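Local coordinates for botulinum neurotoxin type G (PDB 3MPP), which targets the toxin to host nerve cells, its receptor-binding domain adhering to the cell surface so that the light chain can be translocated into the cytosol, at residues W72-K77 with D228-P233; F243-Q248 with Y355-T360; Q364-K369 with F374-I379. The protein carries 4 engineered substitutions. All coordinates share one frame; numbering follows the deposited sequence.

From the N terminus the chain first builds the N-terminal receptor-binding subdomain, and the end of its strand 67-74 waits 151 residues for its partner. Contact 1 closes this long loop when D228-P233, in the turn region before strand 239-244, returns to it, tying the two subdomains together. Contact 2 opens soon afterwards, at the end of strand 239-244, and closes 107 residues later on the loop before strand 364-368. Contact 3 closes the hairpin of strands 364-368 and 373-382. The three lie in series, none within another. F229 of contact 1 packs on F243 of contact 2, and Y355 of contact 2 meets Q364 of contact 3, so each contact touches the next.

Contact 1. Residues W72-K77 with D228-P233; sequences WVRTPK and DFWGNP
R74 lays its guanidinium beside W230 and N232, the residues through which the two segments touch. The close packing is with W230: W230 CB lies over one face of the R74 guanidinium, toward its rim, 3.8 Å from R74 NH2. The indole and guanidinium planes are only 23° apart, yet R74 NH2 approaches the ring obliquely, near CG. R74 bends at CG-CD (chi3 84°), turning the planar group across the tryptophan. An arginine suits this place because its flat end can pack on carbon while its nitrogens bond around the rim: NH2 has a salt bridge with D426 and a hydrogen bond to N141 O.

The looser side is toward N232. Its amide stands nearly perpendicular to the guanidinium, with ND2 3.5 Å from R74 NH1, and a water bridges the two donors, accepting from R74 NH1 at 3.1 Å and N232 ND2 at 3.2 Å. The other end of this amide, OD1, is held by W143 and Q39. D228 opens the type I turn D228-G231, and its OD1 accepts from N232 N at 2.9 Å; G231 fits the positive phi of 98°.

The contact joins the two receptor-binding subdomains: R74 ends strand 67-74 and packs on W197 of strand 195-204, while F229 and W230 rest on strand 420-423.

Contact 2. Residues F243-Q248 with Y355-T360; sequences FNQGMQ and YYEKTT
The amide of Q245 and the carboxylate of E357 meet nearly coplanar, their planes 20° apart, and approach from opposite directions, so that neither covers the face of the other. Q245 NE2 donates to E357 OE1 at 3.3 Å with an N-H...O angle of 155°. The acceptor lies close to the amide plane, and E357 OE1 accepts through its syn lone pair, the one turned to OE2. Alongside, Q245 OE1 and E357 OE2 are just 2.7 Å apart, so the acid probably holds a proton and donates it, which would make a second bond beside the first; Q245 OE1 also has a weak bond from N419 ND2. Glutamine suits the place: its NE2 donates to one oxygen, and its OE1 could accept from the other if the acid is protonated. Within 243-248, Q248 OE1 lies at the edge of the F243 ring, in its plane.

Q245 runs fully extended, with CG anti to the backbone N (chi1 -179°); E357 starts differently, with CG between its backbone N and carbonyl carbon, and is extended only beyond CG. N244 OD1 accepts from M247 N at 2.9 Å in an Asx motif, and Q248 NE2 bonds to Q245 O at 3.0 Å. In the other segment E357 O accepts from both T360 N and T360 OG1, the latter at 2.7 Å, at the ends of the type I turn E357-T360.

On the surface of the C-terminal beta-trefoil subdomain, the contact joins the end of strand 239-244, paired with 420-423 just after N419, to the loop between strands 346-353 and 364-368.

Contact 3. Residues Q364-K369 with F374-I379; sequences QILCEK and FGLFGI
I365 sets its CG2 methyl over the centre of the F377 ring, 3.7 Å from the centroid and 6° off the normal, a CH-pi contact over the ring face. The branched isoleucine suits the place: with CG2 anti to the backbone N, one branch presses on the face while I365 CD1 reaches F377 CD2. Farther along, C367 SG meets the F374 ring obliquely, 3.8 Å from CD2, a sulfur-aromatic contact, and K369 CB comes up at that ring's edge, near its plane. L366 and L376 stand side by side on one face of the sheet, as a non-hydrogen-bonded antiparallel pair, CB of L366 3.7 Å from CD2 of L376.

The backbones are joined by three hydrogen bonds. F377 N donates to I365 O at 2.8 Å and F374 N to C367 O at 2.9 Å; the bond from C367 N to G375 O is weak. A water joins I365 N to F377 O. G375, whose phi of 117° favours glycine, lies about 8 Å from the side chain of W402, inferred to bind ganglioside.

The two strands form a hairpin of the beta-trefoil subdomain. Strand 364-368 is flanked by 346-353 and strand 373-382 by 394-400, while C367, F374 and F377 pack on V324 of strand 320-325.

Contact 1. Residues W72-K77 with D228-P233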
loop_
_atom_site.group_PDB
_atom_site.type_symbol
_atom_site.label_atom_id
_atom_site.label_comp_id
_atom_site.label_asym_id
_atom_site.label_seq_id
_atom_site.Cartn_x
_atom_site.Cartn_y
_atom_site.Cartn_z
ATOM N N TRP A 72 4.241 -10.210 -1.360
ATOM C CA TRP A 72 3.610 -9.038 -0.769
ATOM C C TRP A 72 2.247 -9.493 -0.303
ATOM O O TRP A 72 1.665 -10.409 -0.892
ATOM C CB TRP A 72 3.453 -7.930 -1.805
ATOM C CG TRP A 72 4.735 -7.360 -2.330
ATOM C CD1 TRP A 72 5.768 -8.040 -2.927
ATOM C CD2 TRP A 72 5.102 -5.974 -2.349
ATOM N NE1 TRP A 72 6.760 -7.159 -3.300
ATOM C CE2 TRP A 72 6.373 -5.884 -2.955
ATOM C CE3 TRP A 72 4.485 -4.801 -1.894
ATOM C CZ2 TRP A 72 7.036 -4.665 -3.125
ATOM C CZ3 TRP A 72 5.146 -3.585 -2.077
ATOM C CH2 TRP A 72 6.406 -3.531 -2.683
ATOM N N VAL A 73 1.747 -8.869 0.757
ATOM C CA VAL A 73 0.467 -9.250 1.333
ATOM C C VAL A 73 -0.368 -8.000 1.635
ATOM O O VAL A 73 0.185 -6.941 1.934
ATOM C CB VAL A 73 0.676 -10.095 2.622
ATOM C CG1 VAL A 73 1.364 -9.270 3.704
ATOM C CG2 VAL A 73 -0.640 -10.663 3.128
ATOM N N ARG A 74 -1.693 -8.126 1.530
ATOM C CA ARG A 74 -2.623 -7.068 1.939
ATOM C C ARG A 74 -3.675 -7.696 2.819
ATOM O O ARG A 74 -4.441 -8.531 2.352
ATOM C CB ARG A 74 -3.370 -6.485 0.738
ATOM C CG ARG A 74 -2.806 -5.258 0.116
ATOM C CD ARG A 74 -3.863 -4.639 -0.795
ATOM N NE ARG A 74 -4.749 -3.815 -0.008
ATOM C CZ ARG A 74 -5.961 -3.407 -0.370
ATOM N NH1 ARG A 74 -6.509 -3.740 -1.533
ATOM N NH2 ARG A 74 -6.627 -2.652 0.469
ATOM N N THR A 75 -3.726 -7.304 4.083
ATOM C CA THR A 75 -4.699 -7.881 4.995
ATOM C C THR A 75 -5.609 -6.780 5.541
ATOM O O THR A 75 -5.147 -5.685 5.845
ATOM C CB THR A 75 -3.983 -8.653 6.147
ATOM O OG1 THR A 75 -4.921 -9.002 7.163
ATOM C CG2 THR A 75 -2.888 -7.815 6.761
ATOM N N PRO A 76 -6.901 -7.081 5.686
ATOM C CA PRO A 76 -7.900 -6.070 6.053
ATOM C C PRO A 76 -7.763 -5.573 7.486
ATOM O O PRO A 76 -7.317 -6.303 8.360
ATOM C CB PRO A 76 -9.238 -6.793 5.889
ATOM C CG PRO A 76 -8.918 -8.254 5.718
ATOM C CD PRO A 76 -7.465 -8.440 5.546
ATOM N N LYS A 77 -8.166 -4.328 7.707
ATOM C CA LYS A 77 -8.246 -3.762 9.047
ATOM C C LYS A 77 -9.111 -4.660 9.930
ATOM O O LYS A 77 -10.069 -5.264 9.465
ATOM C CB LYS A 77 -8.897 -2.377 8.983
ATOM C CG LYS A 77 -8.956 -1.634 10.305
ATOM C CD LYS A 77 -9.725 -0.298 10.120
ATOM C CE LYS A 77 -10.328 0.169 11.441
ATOM N NZ LYS A 77 -11.406 -0.762 11.923
ATOM N N ASP A 228 -2.098 4.331 -5.199
ATOM C CA ASP A 228 -2.971 4.902 -4.171
ATOM C C ASP A 228 -2.467 4.552 -2.762
ATOM O O ASP A 228 -1.434 3.893 -2.596
ATOM C CB ASP A 228 -4.453 4.502 -4.391
ATOM C CG ASP A 228 -4.717 2.998 -4.201
ATOM O OD1 ASP A 228 -3.891 2.292 -3.590
ATOM O OD2 ASP A 228 -5.776 2.525 -4.656
ATOM N N PHE A 229 -3.179 5.051 -1.755
ATOM C CA PHE A 229 -2.837 4.886 -0.350
ATOM C C PHE A 229 -2.678 3.398 0.009
ATOM O O PHE A 229 -1.885 3.041 0.886
ATOM C CB PHE A 229 -3.983 5.510 0.450
ATOM C CG PHE A 229 -3.789 5.536 1.947
ATOM C CD1 PHE A 229 -3.040 6.544 2.550
ATOM C CD2 PHE A 229 -4.449 4.623 2.753
ATOM C CE1 PHE A 229 -2.931 6.611 3.924
ATOM C CE2 PHE A 229 -4.333 4.671 4.134
ATOM C CZ PHE A 229 -3.568 5.668 4.721
ATOM N N TRP A 230 -3.448 2.530 -0.654
ATOM C CA TRP A 230 -3.406 1.091 -0.342
ATOM C C TRP A 230 -2.264 0.365 -1.073
ATOM O O TRP A 230 -1.945 -0.786 -0.763
ATOM C CB TRP A 230 -4.752 0.430 -0.667
ATOM C CG TRP A 230 -5.916 1.165 -0.070
ATOM C CD1 TRP A 230 -6.948 1.761 -0.749
ATOM C CD2 TRP A 230 -6.170 1.397 1.328
ATOM N NE1 TRP A 230 -7.831 2.338 0.142
ATOM C CE2 TRP A 230 -7.374 2.133 1.420
ATOM C CE3 TRP A 230 -5.493 1.061 2.504
ATOM C CZ2 TRP A 230 -7.912 2.539 2.640
ATOM C CZ3 TRP A 230 -6.033 1.457 3.721
ATOM C CH2 TRP A 230 -7.236 2.183 3.779
ATOM N N GLY A 231 -1.665 1.034 -2.053
ATOM C CA GLY A 231 -0.587 0.452 -2.839
ATOM C C GLY A 231 -1.001 -0.136 -4.178
ATOM O O GLY A 231 -0.206 -0.823 -4.814
ATOM N N ASN A 232 -2.245 0.103 -4.596
ATOM C CA ASN A 232 -2.686 -0.284 -5.938
ATOM C C ASN A 232 -2.503 0.851 -6.943
ATOM O O ASN A 232 -2.373 2.017 -6.555
ATOM C CB ASN A 232 -4.154 -0.718 -5.908
ATOM C CG ASN A 232 -4.329 -2.084 -5.298
ATOM O OD1 ASN A 232 -3.480 -2.957 -5.473
ATOM N ND2 ASN A 232 -5.423 -2.280 -4.579
ATOM N N PRO A 233 -2.496 0.522 -8.245
ATOM C CA PRO A 233 -2.369 1.603 -9.232
ATOM C C PRO A 233 -3.394 2.729 -9.038
ATOM O O PRO A 233 -4.565 2.495 -8.741
ATOM C CB PRO A 233 -2.620 0.893 -10.562
ATOM C CG PRO A 233 -2.122 -0.532 -10.303
ATOM C CD PRO A 233 -2.528 -0.815 -8.871
HETATM O O HOH W 1 -5.783 -5.404 -4.094
#

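Contact 2. Residues F243-Q248 with Y355-T360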
loop_
_atom_site.group_PDB
_atom_site.type_symbol
_atom_site.label_atom_id
_atom_site.label_comp_id
_atom_site.label_asym_id
_atom_site.label_seq_id
_atom_site.Cartn_x
_atom_site.Cartn_y
_atom_site.Cartn_z
ATOM N N PHE A 243 -4.636 12.516 1.324
ATOM C CA PHE A 243 -3.768 12.370 2.478
ATOM C C PHE A 243 -2.462 13.132 2.241
ATOM O O PHE A 243 -1.876 13.030 1.163
ATOM C CB PHE A 243 -3.508 10.883 2.739
ATOM C CG PHE A 243 -2.452 10.606 3.769
ATOM C CD1 PHE A 243 -2.779 10.527 5.118
ATOM C CD2 PHE A 243 -1.133 10.379 3.389
ATOM C CE1 PHE A 243 -1.805 10.259 6.072
ATOM C CE2 PHE A 243 -0.143 10.111 4.356
ATOM C CZ PHE A 243 -0.482 10.043 5.684
ATOM N N ASN A 244 -2.028 13.887 3.252
ATOM C CA ASN A 244 -0.747 14.603 3.215
ATOM C C ASN A 244 0.334 13.942 4.079
ATOM O O ASN A 244 0.175 13.817 5.290
ATOM C CB ASN A 244 -0.934 16.067 3.638
ATOM C CG ASN A 244 0.295 16.897 3.371
ATOM O OD1 ASN A 244 1.233 16.874 4.152
ATOM N ND2 ASN A 244 0.302 17.623 2.247
ATOM N N GLN A 245 1.445 13.548 3.457
ATOM C CA GLN A 245 2.520 12.872 4.175
ATOM C C GLN A 245 3.172 13.749 5.254
ATOM O O GLN A 245 3.590 13.242 6.280
ATOM C CB GLN A 245 3.605 12.342 3.226
ATOM C CG GLN A 245 4.734 11.593 3.979
ATOM C CD GLN A 245 5.882 11.178 3.080
ATOM O OE1 GLN A 245 6.120 11.786 2.043
ATOM N NE2 GLN A 245 6.587 10.118 3.464
ATOM N N GLY A 246 3.244 15.057 5.029
ATOM C CA GLY A 246 3.862 15.942 6.007
ATOM C C GLY A 246 2.964 16.323 7.177
ATOM O O GLY A 246 3.443 16.618 8.270
ATOM N N MET A 247 1.654 16.326 6.942
ATOM C CA MET A 247 0.688 16.691 7.970
ATOM C C MET A 247 -0.361 15.603 7.961
ATOM O O MET A 247 -1.412 15.733 7.329
ATOM C CB MET A 247 0.088 18.064 7.655
ATOM C CG MET A 247 1.187 19.127 7.520
ATOM S SD MET A 247 0.623 20.812 7.247
ATOM C CE MET A 247 -0.265 21.079 8.779
ATOM N N GLN A 248 -0.045 14.503 8.630
ATOM C CA GLN A 248 -0.832 13.281 8.485
ATOM C C GLN A 248 -2.111 13.300 9.312
ATOM O O GLN A 248 -3.013 12.504 9.080
ATOM C CB GLN A 248 0.017 12.064 8.875
ATOM C CG GLN A 248 1.364 12.044 8.168
ATOM C CD GLN A 248 2.041 10.704 8.219
ATOM O OE1 GLN A 248 1.586 9.792 8.915
ATOM N NE2 GLN A 248 3.150 10.575 7.490
ATOM N N TYR A 355 8.871 12.524 -7.822
ATOM C CA TYR A 355 10.247 13.011 -7.912
ATOM C C TYR A 355 11.266 12.255 -7.054
ATOM O O TYR A 355 12.474 12.338 -7.297
ATOM C CB TYR A 355 10.303 14.495 -7.528
ATOM C CG TYR A 355 9.675 15.423 -8.527
ATOM C CD1 TYR A 355 10.205 15.565 -9.807
ATOM C CD2 TYR A 355 8.571 16.183 -8.183
ATOM C CE1 TYR A 355 9.634 16.433 -10.713
ATOM C CE2 TYR A 355 7.999 17.052 -9.074
ATOM C CZ TYR A 355 8.530 17.176 -10.329
ATOM O OH TYR A 355 7.942 18.043 -11.194
ATOM N N TYR A 356 10.795 11.550 -6.032
ATOM C CA TYR A 356 11.702 10.911 -5.078
ATOM C C TYR A 356 10.890 9.975 -4.201
ATOM O O TYR A 356 9.676 9.875 -4.370
ATOM C CB TYR A 356 12.398 11.973 -4.227
ATOM C CG TYR A 356 11.424 13.051 -3.800
ATOM C CD1 TYR A 356 10.490 12.799 -2.814
ATOM C CD2 TYR A 356 11.425 14.308 -4.402
ATOM C CE1 TYR A 356 9.573 13.764 -2.420
ATOM C CE2 TYR A 356 10.499 15.293 -4.016
ATOM C CZ TYR A 356 9.580 15.003 -3.023
ATOM O OH TYR A 356 8.661 15.945 -2.617
ATOM N N GLU A 357 11.553 9.324 -3.247
ATOM C CA GLU A 357 10.955 8.242 -2.452
ATOM C C GLU A 357 10.080 7.326 -3.318
ATOM O O GLU A 357 8.932 7.051 -2.998
ATOM C CB GLU A 357 10.206 8.767 -1.206
ATOM C CG GLU A 357 9.010 9.692 -1.464
ATOM C CD GLU A 357 8.303 10.117 -0.177
ATOM O OE1 GLU A 357 8.571 9.524 0.895
ATOM O OE2 GLU A 357 7.472 11.047 -0.231
ATOM N N LYS A 358 10.665 6.831 -4.404
ATOM C CA LYS A 358 9.911 6.182 -5.474
ATOM C C LYS A 358 9.332 4.801 -5.141
ATOM O O LYS A 358 8.531 4.266 -5.903
ATOM C CB LYS A 358 10.757 6.128 -6.752
ATOM C CG LYS A 358 10.973 7.507 -7.366
ATOM C CD LYS A 358 12.016 7.470 -8.488
ATOM C CE LYS A 358 12.270 8.871 -9.034
ATOM N NZ LYS A 358 12.925 8.848 -10.377
ATOM N N THR A 359 9.720 4.238 -4.002
ATOM C CA THR A 359 9.147 2.975 -3.549
ATOM C C THR A 359 7.920 3.198 -2.672
ATOM O O THR A 359 7.227 2.248 -2.314
ATOM C CB THR A 359 10.160 2.145 -2.765
ATOM O OG1 THR A 359 10.446 2.790 -1.516
ATOM C CG2 THR A 359 11.445 1.999 -3.572
ATOM N N THR A 360 7.649 4.452 -2.326
ATOM C CA THR A 360 6.501 4.764 -1.478
ATOM C C THR A 360 5.262 5.020 -2.327
ATOM O O THR A 360 5.329 5.026 -3.558
ATOM C CB THR A 360 6.773 5.988 -0.562
ATOM O OG1 THR A 360 6.753 7.194 -1.332
ATOM C CG2 THR A 360 8.131 5.846 0.120
#

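Contact 3. Residues Q364-K369 with F374-I379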
loop_
_atom_site.group_PDB
_atom_site.type_symbol
_atom_site.label_atom_id
_atom_site.label_comp_id
_atom_site.label_asym_id
_atom_site.label_seq_id
_atom_site.Cartn_x
_atom_site.Cartn_y
_atom_site.Cartn_z
ATOM N N GLN A 364 3.562 13.917 -6.023
ATOM C CA GLN A 364 3.540 15.377 -5.943
ATOM C C GLN A 364 2.651 15.904 -7.057
ATOM O O GLN A 364 2.456 15.225 -8.067
ATOM C CB GLN A 364 4.954 15.952 -6.124
ATOM C CG GLN A 364 5.970 15.508 -5.054
ATOM C CD GLN A 364 6.507 14.098 -5.276
ATOM O OE1 GLN A 364 6.804 13.692 -6.410
ATOM N NE2 GLN A 364 6.646 13.349 -4.186
ATOM N N ILE A 365 2.112 17.108 -6.885
ATOM C CA ILE A 365 1.251 17.691 -7.918
ATOM C C ILE A 365 1.836 19.025 -8.354
ATOM O O ILE A 365 1.970 19.934 -7.545
ATOM C CB ILE A 365 -0.199 17.881 -7.420
ATOM C CG1 ILE A 365 -0.737 16.564 -6.863
ATOM C CG2 ILE A 365 -1.096 18.417 -8.556
ATOM C CD1 ILE A 365 -1.771 16.704 -5.764
ATOM N N LEU A 366 2.184 19.110 -9.638
ATOM C CA LEU A 366 2.857 20.247 -10.228
ATOM C C LEU A 366 1.892 21.027 -11.126
ATOM O O LEU A 366 0.984 20.455 -11.718
ATOM C CB LEU A 366 4.050 19.739 -11.062
ATOM C CG LEU A 366 4.746 20.676 -12.053
ATOM C CD1 LEU A 366 5.477 21.795 -11.342
ATOM C CD2 LEU A 366 5.713 19.917 -12.974
ATOM N N CYS A 367 2.078 22.339 -11.204
ATOM C CA CYS A 367 1.411 23.137 -12.225
ATOM C C CYS A 367 2.423 24.022 -12.937
ATOM O O CYS A 367 3.164 24.778 -12.293
ATOM C CB CYS A 367 0.296 23.998 -11.633
ATOM S SG CYS A 367 -0.702 24.865 -12.882
ATOM N N GLU A 368 2.457 23.912 -14.262
ATOM C CA GLU A 368 3.365 24.690 -15.104
ATOM C C GLU A 368 2.604 25.189 -16.333
ATOM O O GLU A 368 1.738 24.490 -16.842
ATOM C CB GLU A 368 4.526 23.823 -15.586
ATOM C CG GLU A 368 5.594 23.519 -14.558
ATOM C CD GLU A 368 6.805 22.834 -15.184
ATOM O OE1 GLU A 368 6.649 22.206 -16.255
ATOM O OE2 GLU A 368 7.911 22.920 -14.605
ATOM N N LYS A 369 2.928 26.385 -16.810
ATOM C CA LYS A 369 2.290 26.906 -18.030
ATOM C C LYS A 369 3.101 28.000 -18.723
ATOM O O LYS A 369 2.827 29.189 -18.553
ATOM C CB LYS A 369 0.884 27.434 -17.728
ATOM C CG LYS A 369 0.063 27.853 -18.961
ATOM C CD LYS A 369 -1.171 28.661 -18.542
ATOM C CE LYS A 369 -2.184 28.813 -19.670
ATOM N NZ LYS A 369 -1.635 29.568 -20.830
ATOM N N PHE A 374 4.565 27.144 -11.523
ATOM C CA PHE A 374 3.817 27.768 -10.431
ATOM C C PHE A 374 4.115 27.142 -9.065
ATOM O O PHE A 374 3.777 27.711 -8.032
ATOM C CB PHE A 374 2.311 27.792 -10.736
ATOM C CG PHE A 374 1.970 28.563 -11.978
ATOM C CD1 PHE A 374 2.107 29.942 -12.011
ATOM C CD2 PHE A 374 1.543 27.912 -13.120
ATOM C CE1 PHE A 374 1.818 30.655 -13.156
ATOM C CE2 PHE A 374 1.247 28.625 -14.271
ATOM C CZ PHE A 374 1.385 29.999 -14.287
ATOM N N GLY A 375 4.754 25.976 -9.073
ATOM C CA GLY A 375 5.112 25.291 -7.844
ATOM C C GLY A 375 4.431 23.941 -7.681
ATOM O O GLY A 375 3.838 23.428 -8.628
ATOM N N LEU A 376 4.540 23.370 -6.482
ATOM C CA LEU A 376 3.887 22.106 -6.151
ATOM C C LEU A 376 2.731 22.370 -5.183
ATOM O O LEU A 376 2.766 23.348 -4.415
ATOM C CB LEU A 376 4.905 21.142 -5.507
ATOM C CG LEU A 376 6.111 20.739 -6.369
ATOM C CD1 LEU A 376 7.025 19.702 -5.613
ATOM C CD2 LEU A 376 5.612 20.181 -7.683
ATOM N N PHE A 377 1.699 21.525 -5.231
ATOM C CA PHE A 377 0.628 21.569 -4.234
ATOM C C PHE A 377 1.180 21.192 -2.866
ATOM O O PHE A 377 2.011 20.280 -2.734
ATOM C CB PHE A 377 -0.493 20.570 -4.565
ATOM C CG PHE A 377 -1.410 21.001 -5.676
ATOM C CD1 PHE A 377 -1.003 21.924 -6.642
ATOM C CD2 PHE A 377 -2.675 20.432 -5.788
ATOM C CE1 PHE A 377 -1.864 22.313 -7.662
ATOM C CE2 PHE A 377 -3.536 20.811 -6.814
ATOM C CZ PHE A 377 -3.137 21.750 -7.747
ATOM N N GLY A 378 0.676 21.861 -1.839
ATOM C CA GLY A 378 1.102 21.615 -0.475
ATOM C C GLY A 378 0.110 22.233 0.484
ATOM O O GLY A 378 -1.071 22.450 0.143
ATOM N N ILE A 379 0.587 22.516 1.683
ATOM C CA ILE A 379 -0.220 23.155 2.712
ATOM C C ILE A 379 0.617 24.296 3.266
ATOM O O ILE A 379 1.788 24.098 3.645
ATOM C CB ILE A 379 -0.602 22.164 3.824
ATOM C CG1 ILE A 379 -1.402 20.996 3.243
ATOM C CG2 ILE A 379 -1.439 22.852 4.920
ATOM C CD1 ILE A 379 -1.737 19.900 4.265
HETATM O O HOH W 2 2.749 18.342 -4.481
#